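3-methylornithine synthase (PDB 3T7V) isomerises L-lysine to (3R)-3-methyl-D-ornithine by a radical mechanism, using a [4Fe-4S] cluster and S-adenosylmethionine, as a step in pyrrolysine biosynthesis. Local coordinates at residues 233-238 with 273-278. Sequence-based numbering, arbitrary orientation.
Sequences MVRVMT and LIPASL. With MD0 (5-amino-D-isoleucine), chain D; SAM (S-adenosylmethionine), chain C.
V234 and L273 form the single backbone bridge between two neighbouring strands of the barrel wall, 233-238 and 275-277, whose directions differ by 30°; L273 lies in the loop leading into the second, and the buried contact is closed here and splayed at the other end. One backbone hydrogen bond crosses it, V234 N to L273 O (3.0 Å). Beyond this bridge P275, which has no N-H to give, sets its ring between the strands, CD 3.2 Å from V234 O. Further along, water 1 takes the gap, accepting from V236 N and donating to P275 O.

Inside the barrel, the first torsion of M233 (-178°) and its extended chain beyond CG together bring CE to P275 CG (3.6 Å); a long unbranched chain can reach the proline past L273 CB, against which its CG lies. On the outer side, V234 CG2 meets I274 CG1, and helix 258-268 covers I274.

R235 crosses P275 at about a right angle: CG of the proline lies 3.2 Å from CB of the arginine and gives apolar cover at the rim of one guanidinium face. The edge of that group faces the carboxylate of the bound methylornithine, NH1 giving a hydrogen bond to OXT (3.1 Å) and NH2 one to O (3.0 Å), while NE forms a salt bridge with E205, which probably steadies its rotation. S277 OG adds a short bond to OXT (2.6 Å) and also caps the following helix at D279 N. A leucine in place of R235 would probably leave both the ligand carboxylate and E205 without their positive partner. M237 CE reaches both MD0 CG2 and SAM N3, a slender apolar group between product and cofactor.

Strand 233-238, helix 258-268 and strand 275-277 make a beta-alpha-beta unit of the radical SAM TIM barrel, whose inward-facing side chains here hold the product carboxylate.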
ATOM      1  N   MET A 233      -0.035  -9.253   1.496  1.00 12.65           N
ATOM      2  CA  MET A 233       0.011  -8.207   0.498  1.00 11.87           C
ATOM      3  C   MET A 233       1.378  -7.555   0.665  1.00 12.31           C
ATOM      4  O   MET A 233       1.873  -7.372   1.787  1.00 13.04           O
ATOM      5  CB  MET A 233      -1.135  -7.184   0.733  1.00 13.88           C
ATOM      6  CG  MET A 233      -1.182  -6.095  -0.309  1.00 15.67           C
ATOM      7  SD  MET A 233      -2.735  -5.211  -0.071  1.00 22.29           S
ATOM      8  CE  MET A 233      -2.563  -3.969  -1.284  1.00 26.13           C
ATOM      9  N   VAL A 234       2.003  -7.280  -0.487  1.00 13.26           N
ATOM     10  CA  VAL A 234       3.348  -6.640  -0.475  1.00 12.87           C
ATOM     11  C   VAL A 234       3.296  -5.517  -1.480  1.00 12.31           C
ATOM     12  O   VAL A 234       2.742  -5.635  -2.591  1.00 15.11           O
ATOM     13  CB  VAL A 234       4.495  -7.617  -0.884  1.00 15.08           C
ATOM     14  CG1 VAL A 234       4.680  -8.652   0.264  1.00 18.96           C
ATOM     15  CG2 VAL A 234       4.153  -8.336  -2.169  1.00 16.84           C
ATOM     16  N   ARG A 235       3.898  -4.410  -1.089  1.00 12.35           N
ATOM     17  CA  ARG A 235       3.917  -3.241  -1.972  1.00 12.87           C
ATOM     18  C   ARG A 235       5.255  -2.574  -2.086  1.00 13.50           C
ATOM     19  O   ARG A 235       6.141  -2.706  -1.208  1.00 13.58           O
ATOM     20  CB  ARG A 235       2.838  -2.251  -1.597  1.00 19.15           C
ATOM     21  CG  ARG A 235       3.171  -1.390  -0.504  1.00 18.98           C
ATOM     22  CD  ARG A 235       2.355  -0.046  -0.492  1.00 18.15           C
ATOM     23  NE  ARG A 235       0.902  -0.317  -0.419  1.00 16.20           N
ATOM     24  CZ  ARG A 235      -0.029   0.558  -0.788  1.00 17.55           C
ATOM     25  NH1 ARG A 235       0.332   1.757  -1.295  1.00 20.35           N
ATOM     26  NH2 ARG A 235      -1.302   0.214  -0.706  1.00 18.28           N
ATOM     27  N   VAL A 236       5.376  -1.821  -3.166  1.00 13.75           N
ATOM     28  CA  VAL A 236       6.495  -0.862  -3.291  1.00 13.01           C
ATOM     29  C   VAL A 236       5.895   0.470  -3.708  1.00 13.75           C
ATOM     30  O   VAL A 236       4.973   0.509  -4.548  1.00 15.85           O
ATOM     31  CB  VAL A 236       7.583  -1.408  -4.247  1.00 14.04           C
ATOM     32  CG1 VAL A 236       6.888  -1.820  -5.566  1.00 16.68           C
ATOM     33  CG2 VAL A 236       8.642  -0.346  -4.486  1.00 16.31           C
ATOM     34  N   MET A 237       6.362   1.547  -3.101  1.00 13.40           N
ATOM     35  CA  MET A 237       6.002   2.898  -3.534  1.00 15.12           C
ATOM     36  C   MET A 237       7.202   3.696  -3.942  1.00 14.90           C
ATOM     37  O   MET A 237       8.246   3.624  -3.241  1.00 15.98           O
ATOM     38  CB  MET A 237       5.281   3.602  -2.390  1.00 19.17           C
ATOM     39  CG  MET A 237       4.065   2.791  -1.961  1.00 22.76           C
ATOM     40  SD  MET A 237       3.108   3.681  -0.776  1.00 28.16           S
ATOM     41  CE  MET A 237       2.473   5.264  -1.478  1.00 24.49           C
ATOM     42  N   THR A 238       7.066   4.436  -5.038  1.00 15.39           N
ATOM     43  CA  THR A 238       8.108   5.434  -5.349  1.00 17.03           C
ATOM     44  C   THR A 238       8.082   6.583  -4.350  1.00 14.90           C
ATOM     45  O   THR A 238       6.978   7.169  -4.127  1.00 14.74           O
ATOM     46  CB  THR A 238       7.789   6.081  -6.738  1.00 19.42           C
ATOM     47  OG1 THR A 238       7.698   4.987  -7.696  1.00 22.82           O
ATOM     48  CG2 THR A 238       8.865   7.091  -7.145  1.00 23.80           C
ATOM     49  N   LEU A 273      -1.363 -10.390  -3.016  1.00 16.87           N
ATOM     50  CA  LEU A 273      -1.856  -9.123  -3.468  1.00 14.97           C
ATOM     51  C   LEU A 273      -0.711  -8.149  -3.617  1.00 13.54           C
ATOM     52  O   LEU A 273       0.166  -8.096  -2.720  1.00 14.53           O
ATOM     53  CB  LEU A 273      -2.843  -8.562  -2.424  1.00 16.69           C
ATOM     54  CG  LEU A 273      -4.122  -9.414  -2.284  1.00 18.92           C
ATOM     55  CD1 LEU A 273      -4.915  -8.876  -1.093  1.00 21.96           C
ATOM     56  CD2 LEU A 273      -4.913  -9.340  -3.533  1.00 28.13           C
ATOM     57  N   ILE A 274      -0.677  -7.384  -4.710  1.00 13.32           N
ATOM     58  CA  ILE A 274       0.353  -6.359  -4.938  1.00 13.03           C
ATOM     59  C   ILE A 274      -0.354  -5.172  -5.508  1.00 13.77           C
ATOM     60  O   ILE A 274      -1.018  -5.298  -6.572  1.00 15.30           O
ATOM     61  CB  ILE A 274       1.430  -6.814  -5.954  1.00 14.77           C
ATOM     62  CG1 ILE A 274       2.034  -8.123  -5.460  1.00 16.41           C
ATOM     63  CG2 ILE A 274       2.462  -5.697  -6.198  1.00 17.16           C
ATOM     64  CD1 ILE A 274       3.099  -8.769  -6.417  1.00 17.99           C
ATOM     65  N   PRO A 275      -0.292  -3.999  -4.852  1.00 13.01           N
ATOM     66  CA  PRO A 275      -1.079  -2.830  -5.256  1.00 14.65           C
ATOM     67  C   PRO A 275      -0.556  -2.056  -6.384  1.00 15.43           C
ATOM     68  O   PRO A 275       0.715  -1.904  -6.550  1.00 17.58           O
ATOM     69  CB  PRO A 275      -1.150  -1.994  -3.986  1.00 15.67           C
ATOM     70  CG  PRO A 275       0.011  -2.330  -3.197  1.00 18.48           C
ATOM     71  CD  PRO A 275       0.359  -3.784  -3.549  1.00 14.51           C
ATOM     72  N   ALA A 276      -1.475  -1.504  -7.176  1.00 14.46           N
ATOM     73  CA  ALA A 276      -1.191  -0.437  -8.104  1.00 14.20           C
ATOM     74  C   ALA A 276      -1.825   0.820  -7.427  1.00 15.06           C
ATOM     75  O   ALA A 276      -3.064   0.998  -7.463  1.00 16.46           O
ATOM     76  CB  ALA A 276      -1.861  -0.754  -9.438  1.00 17.14           C
ATOM     77  N   SER A 277      -1.007   1.661  -6.808  1.00 14.54           N
ATOM     78  CA  SER A 277      -1.481   2.865  -6.107  1.00 13.15           C
ATOM     79  C   SER A 277      -1.694   4.055  -7.027  1.00 15.05           C
ATOM     80  O   SER A 277      -0.801   4.409  -7.804  1.00 20.12           O
ATOM     81  CB  SER A 277      -0.464   3.279  -5.017  1.00 16.20           C
ATOM     82  OG  SER A 277      -0.885   4.518  -4.411  1.00 15.33           O
ATOM     83  N   LEU A 278      -2.854   4.697  -6.918  1.00 13.52           N
ATOM     84  CA  LEU A 278      -3.121   5.932  -7.701  1.00 14.80           C
ATOM     85  C   LEU A 278      -2.346   7.135  -7.096  1.00 15.88           C
ATOM     86  O   LEU A 278      -2.266   8.189  -7.702  1.00 17.70           O
ATOM     87  CB  LEU A 278      -4.590   6.267  -7.599  1.00 16.47           C
ATOM     88  CG  LEU A 278      -5.613   5.281  -8.178  1.00 17.97           C
ATOM     89  CD1 LEU A 278      -7.003   5.913  -8.297  1.00 20.71           C
ATOM     90  CD2 LEU A 278      -5.207   4.700  -9.498  1.00 18.58           C
TER
HETATM   91  C   MD0 D 993      -2.121   3.970  -1.027  1.00 18.66           C
HETATM   92  N   MD0 D 993      -2.443   6.309  -0.462  1.00 18.47           N
HETATM   93  O   MD0 D 993      -2.639   2.835  -1.063  1.00 18.89           O
HETATM   94  CA  MD0 D 993      -2.561   4.939   0.023  1.00 15.61           C
HETATM   95  CB  MD0 D 993      -1.717   4.755   1.321  1.00 15.20           C
HETATM   96  CD  MD0 D 993      -1.697   3.206   3.392  1.00 16.16           C
HETATM   97  NE  MD0 D 993      -2.069   1.874   3.851  1.00 17.91           N
HETATM   98  CG  MD0 D 993      -2.035   3.350   1.911  1.00 15.00           C
HETATM   99  CG2 MD0 D 993      -0.188   4.898   1.108  1.00 17.28           C
HETATM  100  OXT MD0 D 993      -1.253   4.342  -1.826  1.00 20.00           O
HETATM  101  N   SAM C 992       0.989   6.690   9.903  1.00 18.22           N
HETATM  102  CA  SAM C 992       0.878   5.336   9.627  1.00 16.65           C
HETATM  103  C   SAM C 992       2.139   4.676   9.237  1.00 15.13           C
HETATM  104  O   SAM C 992       3.177   5.354   9.088  1.00 15.50           O
HETATM  105  OXT SAM C 992       2.133   3.396   9.186  1.00 14.39           O
HETATM  106  CB  SAM C 992       0.292   5.089   8.424  1.00 20.95           C
HETATM  107  CG  SAM C 992       0.579   5.893   7.222  0.50 25.16           C
HETATM  108  SD  SAM C 992       1.098   4.858   5.787  0.50 28.46           S
HETATM  109  CE  SAM C 992      -0.234   5.156   4.656  0.50 34.42           C
HETATM  110  C5' SAM C 992       2.377   5.873   5.080  0.50 26.78           C
HETATM  111  C4' SAM C 992       3.256   5.164   4.361  1.00 22.74           C
HETATM  112  O4' SAM C 992       2.874   6.060   3.138  1.00 19.41           O
HETATM  113  C3' SAM C 992       4.523   5.159   4.757  1.00 22.35           C
HETATM  114  O3' SAM C 992       4.455   3.788   5.175  1.00 18.65           O
HETATM  115  C2' SAM C 992       5.039   5.164   3.311  1.00 20.44           C
HETATM  116  O2' SAM C 992       5.321   3.828   2.779  1.00 21.87           O
HETATM  117  C1' SAM C 992       4.084   5.935   2.383  1.00 16.59           C
HETATM  118  N9  SAM C 992       4.575   7.351   2.209  1.00 14.80           N
HETATM  119  C8  SAM C 992       4.614   8.387   3.101  1.00 13.94           C
HETATM  120  N7  SAM C 992       5.177   9.438   2.523  1.00 13.08           N
HETATM  121  C5  SAM C 992       5.497   9.082   1.233  1.00 12.46           C
HETATM  122  C6  SAM C 992       6.170   9.753   0.199  1.00 12.45           C
HETATM  123  N6  SAM C 992       6.622  11.001   0.324  1.00 13.57           N
HETATM  124  N1  SAM C 992       6.298   9.134  -0.984  1.00 13.50           N
HETATM  125  C2  SAM C 992       5.868   7.850  -1.169  1.00 14.72           C
HETATM  126  N3  SAM C 992       5.319   7.134  -0.158  1.00 14.37           N
HETATM  127  C4  SAM C 992       5.120   7.779   1.034  1.00 13.32           C
HETATM  128  O   HOH W   1       3.264  -1.979  -5.188  1.00 20.11           O